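Local structure of arylamine n-acetyltransferase (Mycobacterium smegmatis, 1W5R) at residues L60-V65 with Y74-L79; Y11-L17 with A34-P40; G125-V129 with S140-L144; L84-E90 with L116-P121; A170-G174 with H232-T237. The protein probably catalyses the transfer of an acetyl group from acetyl-coenzyme A to arylamines through a catalytic triad, as in other arylamine N-acetyltransferases. The protein carries 1 engineered substitution. One frame throughout, in Å; residues are numbered along the deposited sequence.

Contact 1 (L60-V65 with Y74-L79); sequences LFAKLV and YEHNGL
Leu79 enters helix 57-66 as a knob into the hole made by Leu60, Phe61, Leu64 and Val65. Its CG lies anti to the backbone N (chi1 176°), and the two branches part from there: CD1 sits over the middle of the Phe61 ring, a CH-pi contact 3.6 Å from the centroid, while CD2 rests 3.8 Å from Leu64 CB. Leu60 answers from the other helix, its CD1 3.6 Å from Leu79 N and close over Gly78, which has no side chain in the way, and its CD2 3.7 Å from Glu75 CG. Beyond this apolar stem lies a salt bridge, in which Lys63 NZ donates to the syn lone pair of Glu75 OE1 at 2.8 Å. Tyr72 N bonds the second carboxylate oxygen, and Asp45 is a second anion for Lys63. Segments 60-65 and 74-79 cross with their axes 114° apart, and helix 8-14 closes over the pair through Tyr11, which touches Phe61, Val65 and Leu79.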
# COMPACT_ATOMS: atom_id res chain seq x y z
N LEU A 60 25.33 -9.68 -21.09
CA LEU A 60 24.28 -9.87 -20.08
C LEU A 60 24.83 -10.11 -18.66
O LEU A 60 24.28 -9.59 -17.68
CB LEU A 60 23.32 -10.98 -20.51
CG LEU A 60 22.58 -10.69 -21.82
CD1 LEU A 60 21.61 -11.82 -22.13
CD2 LEU A 60 21.86 -9.33 -21.76
N PHE A 61 25.91 -10.88 -18.56
CA PHE A 61 26.58 -11.04 -17.26
C PHE A 61 27.14 -9.71 -16.77
O PHE A 61 26.98 -9.35 -15.61
CB PHE A 61 27.69 -12.10 -17.35
CG PHE A 61 27.23 -13.52 -17.17
CD1 PHE A 61 26.72 -14.25 -18.24
CD2 PHE A 61 27.34 -14.16 -15.92
CE1 PHE A 61 26.31 -15.60 -18.09
CE2 PHE A 61 26.93 -15.50 -15.75
CZ PHE A 61 26.41 -16.22 -16.83
N ALA A 62 27.76 -8.95 -17.68
CA ALA A 62 28.35 -7.68 -17.29
C ALA A 62 27.31 -6.74 -16.68
O ALA A 62 27.55 -6.14 -15.63
CB ALA A 62 29.06 -7.03 -18.46
N LYS A 63 26.15 -6.64 -17.31
CA LYS A 63 25.12 -5.73 -16.82
C LYS A 63 24.34 -6.25 -15.61
O LYS A 63 24.25 -5.58 -14.59
CB LYS A 63 24.15 -5.35 -17.95
CG LYS A 63 23.07 -4.37 -17.51
CD LYS A 63 22.11 -4.06 -18.63
CE LYS A 63 20.98 -3.17 -18.15
NZ LYS A 63 20.01 -2.87 -19.23
N LEU A 64 23.76 -7.45 -15.73
CA LEU A 64 22.83 -7.92 -14.70
C LEU A 64 23.51 -8.52 -13.49
O LEU A 64 22.91 -8.63 -12.42
CB LEU A 64 21.84 -8.93 -15.28
CG LEU A 64 20.58 -8.34 -15.91
CD1 LEU A 64 20.93 -7.54 -17.14
CD2 LEU A 64 19.59 -9.47 -16.25
N VAL A 65 24.77 -8.93 -13.66
CA VAL A 65 25.53 -9.50 -12.55
C VAL A 65 26.55 -8.48 -12.05
O VAL A 65 26.42 -7.99 -10.93
CB VAL A 65 26.17 -10.86 -12.93
CG1 VAL A 65 27.06 -11.38 -11.78
CG2 VAL A 65 25.08 -11.89 -13.32
N TYR A 74 14.45 -9.97 -22.54
CA TYR A 74 15.56 -10.58 -23.28
C TYR A 74 16.83 -10.72 -22.45
O TYR A 74 17.65 -11.65 -22.66
CB TYR A 74 15.88 -9.77 -24.52
CG TYR A 74 14.78 -9.71 -25.54
CD1 TYR A 74 13.93 -8.61 -25.63
CD2 TYR A 74 14.57 -10.77 -26.43
CE1 TYR A 74 12.91 -8.55 -26.59
CE2 TYR A 74 13.56 -10.73 -27.40
CZ TYR A 74 12.73 -9.62 -27.46
OH TYR A 74 11.74 -9.53 -28.42
N GLU A 75 17.00 -9.80 -21.53
CA GLU A 75 18.19 -9.80 -20.67
C GLU A 75 18.06 -10.87 -19.61
O GLU A 75 19.00 -11.63 -19.36
CB GLU A 75 18.40 -8.41 -20.06
CG GLU A 75 18.75 -7.37 -21.11
CD GLU A 75 18.65 -5.96 -20.60
OE1 GLU A 75 19.70 -5.26 -20.58
OE2 GLU A 75 17.52 -5.52 -20.25
N HIS A 76 16.89 -10.95 -18.98
CA HIS A 76 16.63 -11.95 -17.94
C HIS A 76 16.73 -13.37 -18.44
O HIS A 76 17.51 -14.17 -17.91
CB HIS A 76 15.25 -11.74 -17.35
CG HIS A 76 15.25 -10.75 -16.23
ND1 HIS A 76 15.70 -11.08 -14.96
CD2 HIS A 76 14.90 -9.44 -16.18
CE1 HIS A 76 15.61 -10.01 -14.18
NE2 HIS A 76 15.13 -9.01 -14.90
N ASN A 77 15.94 -13.68 -19.44
CA ASN A 77 15.91 -15.05 -19.94
C ASN A 77 17.15 -15.38 -20.75
O ASN A 77 17.56 -16.54 -20.79
CB ASN A 77 14.61 -15.32 -20.68
CG ASN A 77 13.44 -15.44 -19.71
OD1 ASN A 77 13.60 -15.96 -18.61
ND2 ASN A 77 12.28 -14.92 -20.10
N GLY A 78 17.75 -14.37 -21.35
CA GLY A 78 19.03 -14.60 -22.02
C GLY A 78 20.05 -15.05 -20.99
O GLY A 78 20.68 -16.10 -21.15
N LEU A 79 20.20 -14.27 -19.92
CA LEU A 79 21.14 -14.60 -18.86
C LEU A 79 20.87 -15.98 -18.28
O LEU A 79 21.80 -16.80 -18.14
CB LEU A 79 21.08 -13.54 -17.75
CG LEU A 79 21.95 -13.81 -16.51
CD1 LEU A 79 23.42 -13.85 -16.87
CD2 LEU A 79 21.71 -12.75 -15.45

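Contact 2 (Y11-L17 with A34-P40); sequences YLTRIGL and AHNRSIP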
# COMPACT_ATOMS: atom_id res chain seq x y z
N TYR A 11 27.17 -15.03 -10.86
CA TYR A 11 25.71 -15.15 -10.98
C TYR A 11 25.08 -15.76 -9.74
O TYR A 11 24.10 -15.24 -9.21
CB TYR A 11 25.30 -15.95 -12.21
CG TYR A 11 23.80 -16.21 -12.27
CD1 TYR A 11 22.92 -15.25 -12.76
CD2 TYR A 11 23.28 -17.43 -11.82
CE1 TYR A 11 21.55 -15.49 -12.78
CE2 TYR A 11 21.92 -17.69 -11.85
CZ TYR A 11 21.06 -16.72 -12.35
OH TYR A 11 19.71 -16.99 -12.39
N LEU A 12 25.69 -16.84 -9.25
CA LEU A 12 25.16 -17.54 -8.08
C LEU A 12 25.17 -16.67 -6.84
O LEU A 12 24.21 -16.68 -6.08
CB LEU A 12 25.90 -18.86 -7.86
CG LEU A 12 25.71 -19.88 -8.99
CD1 LEU A 12 26.79 -20.97 -8.91
CD2 LEU A 12 24.31 -20.48 -9.03
N THR A 13 26.25 -15.92 -6.64
CA THR A 13 26.33 -14.92 -5.57
C THR A 13 25.25 -13.83 -5.71
O THR A 13 24.59 -13.47 -4.73
CB THR A 13 27.73 -14.27 -5.49
OG1 THR A 13 28.70 -15.29 -5.24
CG2 THR A 13 27.79 -13.22 -4.38
N ARG A 14 25.08 -13.33 -6.93
CA ARG A 14 24.07 -12.33 -7.25
C ARG A 14 22.68 -12.78 -6.82
O ARG A 14 21.90 -11.97 -6.30
CB ARG A 14 24.10 -12.05 -8.76
CG ARG A 14 23.07 -11.02 -9.24
CD ARG A 14 23.50 -9.60 -8.93
NE ARG A 14 22.72 -8.65 -9.70
CZ ARG A 14 21.83 -7.80 -9.19
NH1 ARG A 14 21.60 -7.75 -7.88
NH2 ARG A 14 21.16 -6.98 -10.01
N ILE A 15 22.37 -14.05 -7.03
CA ILE A 15 21.04 -14.58 -6.69
C ILE A 15 20.96 -15.26 -5.31
O ILE A 15 19.91 -15.78 -4.94
CB ILE A 15 20.44 -15.47 -7.81
CG1 ILE A 15 21.19 -16.80 -7.96
CG2 ILE A 15 20.40 -14.69 -9.14
CD1 ILE A 15 20.46 -17.85 -8.79
N GLY A 16 22.05 -15.21 -4.56
CA GLY A 16 22.04 -15.70 -3.18
C GLY A 16 22.17 -17.20 -3.02
O GLY A 16 21.70 -17.76 -2.02
N LEU A 17 22.80 -17.84 -4.00
CA LEU A 17 23.15 -19.26 -3.92
C LEU A 17 24.67 -19.42 -3.84
O LEU A 17 25.42 -18.47 -4.10
CB LEU A 17 22.59 -20.02 -5.13
CG LEU A 17 21.07 -20.07 -5.34
CD1 LEU A 17 20.77 -20.87 -6.60
CD2 LEU A 17 20.34 -20.67 -4.14
N ALA A 34 15.34 -17.87 -6.68
CA ALA A 34 16.40 -16.97 -6.26
C ALA A 34 16.57 -15.82 -7.25
O ALA A 34 16.73 -14.66 -6.85
CB ALA A 34 17.71 -17.75 -6.14
N HIS A 35 16.50 -16.14 -8.54
CA HIS A 35 16.55 -15.11 -9.58
C HIS A 35 15.38 -14.12 -9.42
O HIS A 35 15.59 -12.90 -9.44
CB HIS A 35 16.56 -15.79 -10.95
CG HIS A 35 16.81 -14.87 -12.10
ND1 HIS A 35 17.90 -15.02 -12.95
CD2 HIS A 35 16.11 -13.81 -12.58
CE1 HIS A 35 17.85 -14.10 -13.89
NE2 HIS A 35 16.78 -13.34 -13.69
N ASN A 36 14.18 -14.66 -9.21
CA ASN A 36 12.98 -13.84 -9.04
C ASN A 36 13.17 -12.75 -7.99
O ASN A 36 12.75 -11.61 -8.18
CB ASN A 36 11.80 -14.71 -8.56
CG ASN A 36 11.12 -15.50 -9.67
OD1 ASN A 36 11.19 -15.19 -10.88
ND2 ASN A 36 10.41 -16.52 -9.26
N ARG A 37 13.76 -13.12 -6.85
CA ARG A 37 13.85 -12.18 -5.74
C ARG A 37 15.08 -11.29 -5.77
O ARG A 37 15.15 -10.33 -5.02
CB ARG A 37 13.77 -12.88 -4.36
CG ARG A 37 15.01 -13.71 -3.99
CD ARG A 37 14.87 -14.33 -2.60
NE ARG A 37 13.85 -15.38 -2.55
CZ ARG A 37 14.08 -16.68 -2.74
NH1 ARG A 37 13.07 -17.54 -2.64
NH2 ARG A 37 15.31 -17.13 -3.02
N SER A 38 16.05 -11.64 -6.62
CA SER A 38 17.37 -10.98 -6.59
C SER A 38 17.68 -10.01 -7.72
O SER A 38 18.41 -9.03 -7.49
CB SER A 38 18.48 -12.04 -6.58
OG SER A 38 18.37 -12.91 -5.46
N ILE A 39 17.18 -10.30 -8.92
CA ILE A 39 17.49 -9.47 -10.09
C ILE A 39 16.16 -8.88 -10.57
O ILE A 39 15.29 -9.62 -11.04
CB ILE A 39 18.21 -10.26 -11.23
CG1 ILE A 39 19.43 -11.02 -10.69
CG2 ILE A 39 18.62 -9.31 -12.36
CD1 ILE A 39 20.17 -11.85 -11.77
N PRO A 40 15.99 -7.56 -10.43
CA PRO A 40 14.70 -6.99 -10.81
C PRO A 40 14.52 -6.85 -12.32
O PRO A 40 15.49 -6.78 -13.08
CB PRO A 40 14.74 -5.62 -10.14
CG PRO A 40 16.20 -5.23 -10.20
CD PRO A 40 16.92 -6.54 -9.93
O HOH W 1 18.03 -16.04 -3.07
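Tyr11 and His35 meet rim to rim, the hydroxyl OH sharing a hydrogen bond of 2.7 Å with ND1 at the imidazole edge. Each atom lies near the plane of the other ring, although the planes themselves are 44° apart. Beside them Ile15 points its CB at the neighbouring helix: CG2 lies 3.9 Å from Ile39 CD1, and CD1 is 3.8 Å from Ala34 CB. Arg14 passes across Ile39, with its CG 3.9 Å from Ile39 CG1, and Ile39 CG1 also lies over one face of the guanidinium. Ser38 turns its CB toward Arg14 O, while its OG bonds back to Ala34 O at 2.8 Å. These are the C-terminal ends of helices 8-14 and 25-38, part of the N-terminal helical bundle of the arylamine N-acetyltransferase fold. Helix 8-14 stops in a Schellman motif at Gly16, whose phi is positive, and Ile15 O, at this end, accepts from a water at 2.7 Å, which in turn accepts from Arg37 NH2. Within their own segments, Ile15 CG2 lies against a face of the Tyr11 ring and Ile39 CD1 against a face of His35, so the apolar side chains limit the tilt of both rings. Farther out, His35 NE2 is hydrogen-bonded to His76 ND1, and His76 NE2 to Pro40 O; Arg14 is held by the backbone oxygens of Leu64 and Arg69.

Contact 3 (G125-V129 with S140-L144); sequences GRYLV and SPIRL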
# COMPACT_ATOMS: atom_id res chain seq x y z
N GLY A 125 10.39 -34.85 -20.61
CA GLY A 125 9.78 -33.74 -21.34
C GLY A 125 10.53 -32.43 -21.12
O GLY A 125 11.72 -32.44 -20.78
N ARG A 126 9.84 -31.32 -21.33
CA ARG A 126 10.47 -30.00 -21.21
C ARG A 126 9.69 -29.10 -20.27
O ARG A 126 8.51 -29.35 -20.00
CB ARG A 126 10.60 -29.34 -22.58
CG ARG A 126 11.35 -30.19 -23.61
CD ARG A 126 11.70 -29.39 -24.85
NE ARG A 126 12.83 -28.48 -24.61
CZ ARG A 126 14.12 -28.81 -24.77
NH1 ARG A 126 14.45 -30.04 -25.15
NH2 ARG A 126 15.07 -27.92 -24.54
N TYR A 127 10.38 -28.07 -19.77
CA TYR A 127 9.78 -27.10 -18.87
C TYR A 127 9.84 -25.70 -19.45
O TYR A 127 10.86 -25.30 -20.03
CB TYR A 127 10.51 -27.12 -17.53
CG TYR A 127 10.27 -28.41 -16.80
CD1 TYR A 127 11.04 -29.55 -17.08
CD2 TYR A 127 9.24 -28.51 -15.87
CE1 TYR A 127 10.79 -30.76 -16.42
CE2 TYR A 127 8.99 -29.70 -15.21
CZ TYR A 127 9.76 -30.81 -15.48
OH TYR A 127 9.47 -31.98 -14.80
N LEU A 128 8.73 -24.98 -19.31
CA LEU A 128 8.74 -23.54 -19.58
C LEU A 128 9.36 -22.81 -18.41
O LEU A 128 8.98 -23.01 -17.25
CB LEU A 128 7.31 -23.03 -19.83
CG LEU A 128 7.19 -21.52 -20.08
CD1 LEU A 128 7.97 -21.08 -21.32
CD2 LEU A 128 5.73 -21.13 -20.14
N VAL A 129 10.34 -21.96 -18.72
CA VAL A 129 11.00 -21.15 -17.70
C VAL A 129 10.97 -19.71 -18.20
O VAL A 129 11.35 -19.42 -19.33
CB VAL A 129 12.46 -21.62 -17.45
CG1 VAL A 129 13.16 -20.68 -16.49
CG2 VAL A 129 12.44 -23.05 -16.89
N SER A 140 7.92 -20.35 -10.85
CA SER A 140 8.37 -21.74 -10.88
C SER A 140 8.56 -22.11 -12.33
O SER A 140 7.91 -21.54 -13.20
CB SER A 140 7.28 -22.69 -10.33
OG SER A 140 6.87 -22.34 -9.04
N PRO A 141 9.40 -23.13 -12.60
CA PRO A 141 9.31 -23.76 -13.91
C PRO A 141 8.00 -24.53 -13.96
O PRO A 141 7.55 -25.04 -12.92
CB PRO A 141 10.49 -24.74 -13.91
CG PRO A 141 10.75 -25.03 -12.49
CD PRO A 141 10.39 -23.78 -11.72
N ILE A 142 7.37 -24.61 -15.12
CA ILE A 142 6.17 -25.45 -15.27
C ILE A 142 6.38 -26.40 -16.43
O ILE A 142 7.25 -26.16 -17.27
CB ILE A 142 4.85 -24.63 -15.44
CG1 ILE A 142 4.83 -23.87 -16.78
CG2 ILE A 142 4.62 -23.70 -14.24
CD1 ILE A 142 3.50 -23.19 -17.09
N ARG A 143 5.63 -27.48 -16.47
CA ARG A 143 5.75 -28.42 -17.58
C ARG A 143 5.27 -27.76 -18.85
O ARG A 143 4.21 -27.17 -18.88
CB ARG A 143 4.99 -29.73 -17.31
CG ARG A 143 5.43 -30.46 -16.06
CD ARG A 143 4.88 -31.88 -15.99
NE ARG A 143 3.45 -31.90 -16.30
CZ ARG A 143 2.49 -31.56 -15.45
NH1 ARG A 143 2.78 -31.16 -14.22
NH2 ARG A 143 1.22 -31.61 -15.83
N LEU A 144 6.05 -27.83 -19.92
CA LEU A 144 5.64 -27.27 -21.21
C LEU A 144 4.70 -28.30 -21.84
O LEU A 144 5.07 -29.12 -22.69
CB LEU A 144 6.88 -26.96 -22.08
CG LEU A 144 6.66 -26.06 -23.31
CD1 LEU A 144 5.28 -25.40 -23.26
CD2 LEU A 144 7.74 -25.00 -23.40
O HOH W 2 7.18 -31.50 -22.39
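A short antiparallel pairing of Leu128 with Ile142 adds strand 142-143 to the edge of the large sheet. These two form the hydrogen-bonded pair: Ile142 N reaches Leu128 O at 3.1 Å in the carbonyl plane, and Leu128 N reaches Ile142 O at 2.8 Å, the latter bond bent to 133° at the hydrogen. Tyr127 and Arg143 form the non-hydrogen-bonded pair, their side chains diverging. Leu144 N extends the pattern with a straighter bond of 2.9 Å to Arg126 O. A water that accepts from Arg126 N and probably donates to Leu144 O lies beyond it. On one face Leu128 CB meets Ile142 CG1 at 4.0 Å, and Leu144 CD2 comes to the same Leu128 CB at 4.1 Å. On the other, Val129 CG2 and Pro141 CB lie side by side, 3.9 Å apart, and the Tyr127 ring leans obliquely over the Ile142 carbonyl until its CE2 comes 3.7 Å from Arg143 CG. Arg126 carries its guanidinium away to Glu90, and Arg143 binds Glu145. The face of Leu128 and Ile142 packs on Leu159 of strand 157-162, that of Tyr127, Val129 and Pro141 on helix 25-38, and strand 111-119 flanks strand 127-129 in the sheet.

Contact 4 (L84-E90 with L116-P121); sequences LEELGFE and LSVAVP
Phe89 and Val120 lie side by side and point the same way, with Phe89 CE2 3.9 Å from Val120 CG1 at the edge of the ring. They stand where helix 73-87 gives way to the first strand of the antiparallel pair 90-98 and 111-119. A Schellman motif at Gly88 ends the helix, and within three residues of Leu87 the chain is paired in the sheet. Val118 CG1 comes to the same ring obliquely, 3.8 Å from Phe89 CD2. The other methyl of Val118, CG2, meets Leu84 CD1 at 3.9 Å, the two side chains crossing at about a right angle, so that Val118 is wedged between the last helical turn and the ring. Helix 25-38 backs this layer through Leu28, which touches Leu84 and Phe89. On the opposite face Glu90 bends at chi2 over Ala119 CB before its carboxylate goes on to Arg126. Between the two layers, Glu90 and Ala119 exchange nearly straight backbone bonds: Glu90 N to Ala119 O at 3.0 Å and Ala119 N to Glu90 O at 2.8 Å.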
# COMPACT_ATOMS: atom_id res chain seq x y z
N LEU A 84 21.79 -21.83 -17.24
CA LEU A 84 21.26 -23.20 -17.19
C LEU A 84 22.04 -24.15 -18.10
O LEU A 84 22.31 -25.29 -17.70
CB LEU A 84 19.77 -23.24 -17.50
CG LEU A 84 18.87 -22.51 -16.49
CD1 LEU A 84 17.45 -22.57 -16.99
CD2 LEU A 84 18.96 -23.05 -15.04
N GLU A 85 22.39 -23.68 -19.29
CA GLU A 85 23.27 -24.41 -20.21
C GLU A 85 24.58 -24.79 -19.57
O GLU A 85 25.04 -25.94 -19.68
CB GLU A 85 23.59 -23.53 -21.41
CG GLU A 85 22.55 -23.55 -22.46
CD GLU A 85 23.04 -22.94 -23.76
OE1 GLU A 85 23.79 -21.93 -23.74
OE2 GLU A 85 22.63 -23.48 -24.80
N GLU A 86 25.20 -23.82 -18.90
CA GLU A 86 26.51 -24.03 -18.30
C GLU A 86 26.41 -25.11 -17.23
O GLU A 86 27.30 -25.95 -17.10
CB GLU A 86 27.07 -22.71 -17.74
CG GLU A 86 28.44 -22.82 -17.04
CD GLU A 86 29.57 -23.29 -17.95
OE1 GLU A 86 29.45 -23.20 -19.20
OE2 GLU A 86 30.59 -23.75 -17.40
N LEU A 87 25.29 -25.11 -16.50
CA LEU A 87 25.07 -26.06 -15.41
C LEU A 87 24.73 -27.48 -15.88
O LEU A 87 24.80 -28.41 -15.07
CB LEU A 87 24.00 -25.54 -14.43
CG LEU A 87 24.41 -24.36 -13.53
CD1 LEU A 87 23.23 -23.79 -12.75
CD2 LEU A 87 25.51 -24.75 -12.54
N GLY A 88 24.36 -27.64 -17.15
CA GLY A 88 24.08 -28.96 -17.71
C GLY A 88 22.68 -29.21 -18.23
O GLY A 88 22.38 -30.30 -18.76
N PHE A 89 21.79 -28.23 -18.08
CA PHE A 89 20.44 -28.31 -18.65
C PHE A 89 20.50 -28.14 -20.16
O PHE A 89 21.42 -27.52 -20.68
CB PHE A 89 19.54 -27.22 -18.08
CG PHE A 89 19.25 -27.35 -16.62
CD1 PHE A 89 20.01 -26.68 -15.68
CD2 PHE A 89 18.19 -28.14 -16.18
CE1 PHE A 89 19.73 -26.78 -14.32
CE2 PHE A 89 17.91 -28.26 -14.82
CZ PHE A 89 18.66 -27.58 -13.89
N GLU A 90 19.50 -28.67 -20.87
CA GLU A 90 19.39 -28.41 -22.29
C GLU A 90 18.37 -27.30 -22.48
O GLU A 90 17.25 -27.37 -21.97
CB GLU A 90 18.99 -29.67 -23.06
CG GLU A 90 19.15 -29.54 -24.57
CD GLU A 90 17.83 -29.39 -25.29
OE1 GLU A 90 16.99 -30.32 -25.18
OE2 GLU A 90 17.63 -28.37 -25.97
N LEU A 116 12.26 -19.58 -22.12
CA LEU A 116 13.12 -20.76 -22.26
C LEU A 116 12.31 -22.04 -22.25
O LEU A 116 11.33 -22.15 -21.51
CB LEU A 116 14.14 -20.83 -21.13
CG LEU A 116 14.99 -19.57 -20.94
CD1 LEU A 116 15.88 -19.74 -19.71
CD2 LEU A 116 15.81 -19.28 -22.21
N SER A 117 12.73 -22.99 -23.08
CA SER A 117 12.24 -24.36 -22.97
C SER A 117 13.41 -25.22 -22.51
O SER A 117 14.44 -25.31 -23.20
CB SER A 117 11.66 -24.82 -24.30
OG SER A 117 11.41 -26.22 -24.25
N VAL A 118 13.27 -25.80 -21.32
CA VAL A 118 14.40 -26.41 -20.60
C VAL A 118 14.16 -27.90 -20.37
O VAL A 118 13.08 -28.30 -19.94
CB VAL A 118 14.65 -25.70 -19.25
CG1 VAL A 118 15.81 -26.30 -18.48
CG2 VAL A 118 14.89 -24.20 -19.47
N ALA A 119 15.17 -28.71 -20.69
CA ALA A 119 15.12 -30.15 -20.41
C ALA A 119 16.17 -30.51 -19.37
O ALA A 119 17.28 -29.97 -19.39
CB ALA A 119 15.34 -30.95 -21.69
N VAL A 120 15.82 -31.41 -18.46
CA VAL A 120 16.84 -32.08 -17.64
C VAL A 120 17.45 -33.23 -18.45
O VAL A 120 16.73 -33.93 -19.18
CB VAL A 120 16.28 -32.61 -16.29
CG1 VAL A 120 15.81 -31.47 -15.40
CG2 VAL A 120 15.18 -33.63 -16.50
N PRO A 121 18.78 -33.42 -18.35
CA PRO A 121 19.49 -34.53 -19.01
C PRO A 121 18.74 -35.88 -19.06
O PRO A 121 18.89 -36.62 -20.04
CB PRO A 121 20.79 -34.67 -18.19
CG PRO A 121 20.84 -33.44 -17.28
CD PRO A 121 19.71 -32.54 -17.63

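Contact 5 (A170-G174 with H232-T237); sequences AQVRG and HRSGAT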
# COMPACT_ATOMS: atom_id res chain seq x y z
N ALA A 170 -2.33 -16.79 -16.50
CA ALA A 170 -2.19 -16.79 -15.04
C ALA A 170 -3.54 -16.50 -14.41
O ALA A 170 -4.33 -15.70 -14.93
CB ALA A 170 -1.20 -15.74 -14.60
N GLN A 171 -3.80 -17.15 -13.28
CA GLN A 171 -5.01 -16.88 -12.52
C GLN A 171 -4.69 -15.72 -11.61
O GLN A 171 -4.08 -15.89 -10.54
CB GLN A 171 -5.46 -18.11 -11.73
CG GLN A 171 -6.85 -17.95 -11.14
CD GLN A 171 -7.19 -19.13 -10.26
OE1 GLN A 171 -7.40 -20.24 -10.76
NE2 GLN A 171 -7.24 -18.89 -8.97
N VAL A 172 -5.07 -14.53 -12.05
CA VAL A 172 -4.73 -13.32 -11.32
C VAL A 172 -5.96 -12.86 -10.54
O VAL A 172 -6.97 -12.45 -11.11
CB VAL A 172 -4.26 -12.19 -12.28
CG1 VAL A 172 -3.91 -10.93 -11.49
CG2 VAL A 172 -3.08 -12.66 -13.14
N ARG A 173 -5.85 -12.97 -9.22
CA ARG A 173 -6.93 -12.59 -8.30
C ARG A 173 -8.29 -13.19 -8.70
O ARG A 173 -9.31 -12.49 -8.79
CB ARG A 173 -6.99 -11.06 -8.14
CG ARG A 173 -5.62 -10.42 -8.02
CD ARG A 173 -5.69 -8.98 -7.61
NE ARG A 173 -5.52 -8.88 -6.17
CZ ARG A 173 -6.50 -8.70 -5.30
NH1 ARG A 173 -7.76 -8.58 -5.71
NH2 ARG A 173 -6.21 -8.61 -4.00
N GLY A 174 -8.27 -14.50 -8.95
CA GLY A 174 -9.49 -15.24 -9.28
C GLY A 174 -9.92 -15.21 -10.73
O GLY A 174 -10.89 -15.89 -11.11
N HIS A 232 0.95 -7.17 -5.14
CA HIS A 232 -0.03 -8.24 -4.99
C HIS A 232 0.48 -9.22 -3.95
O HIS A 232 1.55 -9.82 -4.10
CB HIS A 232 -0.27 -8.96 -6.33
CG HIS A 232 -1.15 -8.20 -7.27
ND1 HIS A 232 -1.67 -8.75 -8.42
CD2 HIS A 232 -1.60 -6.92 -7.24
CE1 HIS A 232 -2.41 -7.86 -9.05
NE2 HIS A 232 -2.38 -6.74 -8.36
N ARG A 233 -0.29 -9.36 -2.87
CA ARG A 233 0.05 -10.27 -1.78
C ARG A 233 -1.17 -11.16 -1.57
O ARG A 233 -2.24 -10.89 -2.10
CB ARG A 233 0.30 -9.51 -0.48
CG ARG A 233 1.38 -8.48 -0.51
CD ARG A 233 1.37 -7.69 0.80
NE ARG A 233 2.54 -6.83 0.91
CZ ARG A 233 3.73 -7.25 1.33
NH1 ARG A 233 3.92 -8.52 1.69
NH2 ARG A 233 4.74 -6.39 1.38
N SER A 234 -1.00 -12.21 -0.78
CA SER A 234 -2.13 -13.07 -0.48
C SER A 234 -3.15 -12.27 0.37
O SER A 234 -2.82 -11.76 1.43
CB SER A 234 -1.67 -14.34 0.23
OG SER A 234 -2.73 -15.28 0.25
N GLY A 235 -4.35 -12.10 -0.17
CA GLY A 235 -5.44 -11.45 0.57
C GLY A 235 -5.60 -9.95 0.35
O GLY A 235 -6.57 -9.36 0.84
N ALA A 236 -4.69 -9.33 -0.40
CA ALA A 236 -4.72 -7.87 -0.57
C ALA A 236 -3.90 -7.40 -1.76
O ALA A 236 -2.90 -8.03 -2.14
CB ALA A 236 -4.19 -7.18 0.69
N THR A 237 -4.34 -6.29 -2.33
CA THR A 237 -3.54 -5.56 -3.30
C THR A 237 -3.16 -4.25 -2.63
O THR A 237 -3.89 -3.77 -1.76
CB THR A 237 -4.36 -5.30 -4.58
OG1 THR A 237 -4.71 -6.55 -5.18
CG2 THR A 237 -3.58 -4.48 -5.59
O HOH W 3 -3.71 -10.17 -4.48
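Arg173 reaches from the turn of one hairpin, 165-172/175-182, to His232 and Thr237 beside the turn of another, 228-233/236-242, thereby spanning the two sheets of the chain. The second hairpin reverses through a type II turn from Arg233 to Ala236, while Arg173 and Gly174 turn the first with positive phi. The apolar part of the contact is a CH-pi approach: Arg173 CD lies over one face of the His232 imidazole, 4.1 Å from the ring centroid and offset toward the rim near CE1. Val172 CG1 comes to the same ring from its edge, 4.2 Å from His232 CE1. The bend of the arginine chain at chi3 (95°) then carries the guanidinium past the ring toward Thr237, and its plane ends 64° from that of the imidazole. The polar part across the two segments is indirect. Thr237 OG1 lies over a face of the guanidinium, away from the directions of its N-H groups; the modelled approach is too tight to be relied on. The group's strongest partner is Asp243 of the second subunit, which forms a salt bridge with Arg173 NH2. Ala236 and Thr237 also pair antiparallel with a strand of that subunit, so this contact sits at the dimer interface. Within the chain a water bridges the hairpins, accepting from Arg173 NE at 2.8 Å and donating to Arg233 O at 2.9 Å.

Contacts 1 and 2 form one buried helical block, their centres about 12 Å apart, and touch through polar groups; their apolar packing encloses a few bonded polar atoms. Contact 3, partly buried at the sheet's edge, is mainly strand pairing, whereas contact 4, buried with an exposed rim, joins a single strand bridge to the packing of a helix end on the same sheet; Arg126 ties the two together. Helix 73-87 serves both contact 1 near its start and contact 4 at its end. Contact 5 lies apart, its centre about 28 Å from that of contact 1: a small, water-bridged meeting of two hairpin turns through an exposed arginine, and alone among the five it touches the second subunit.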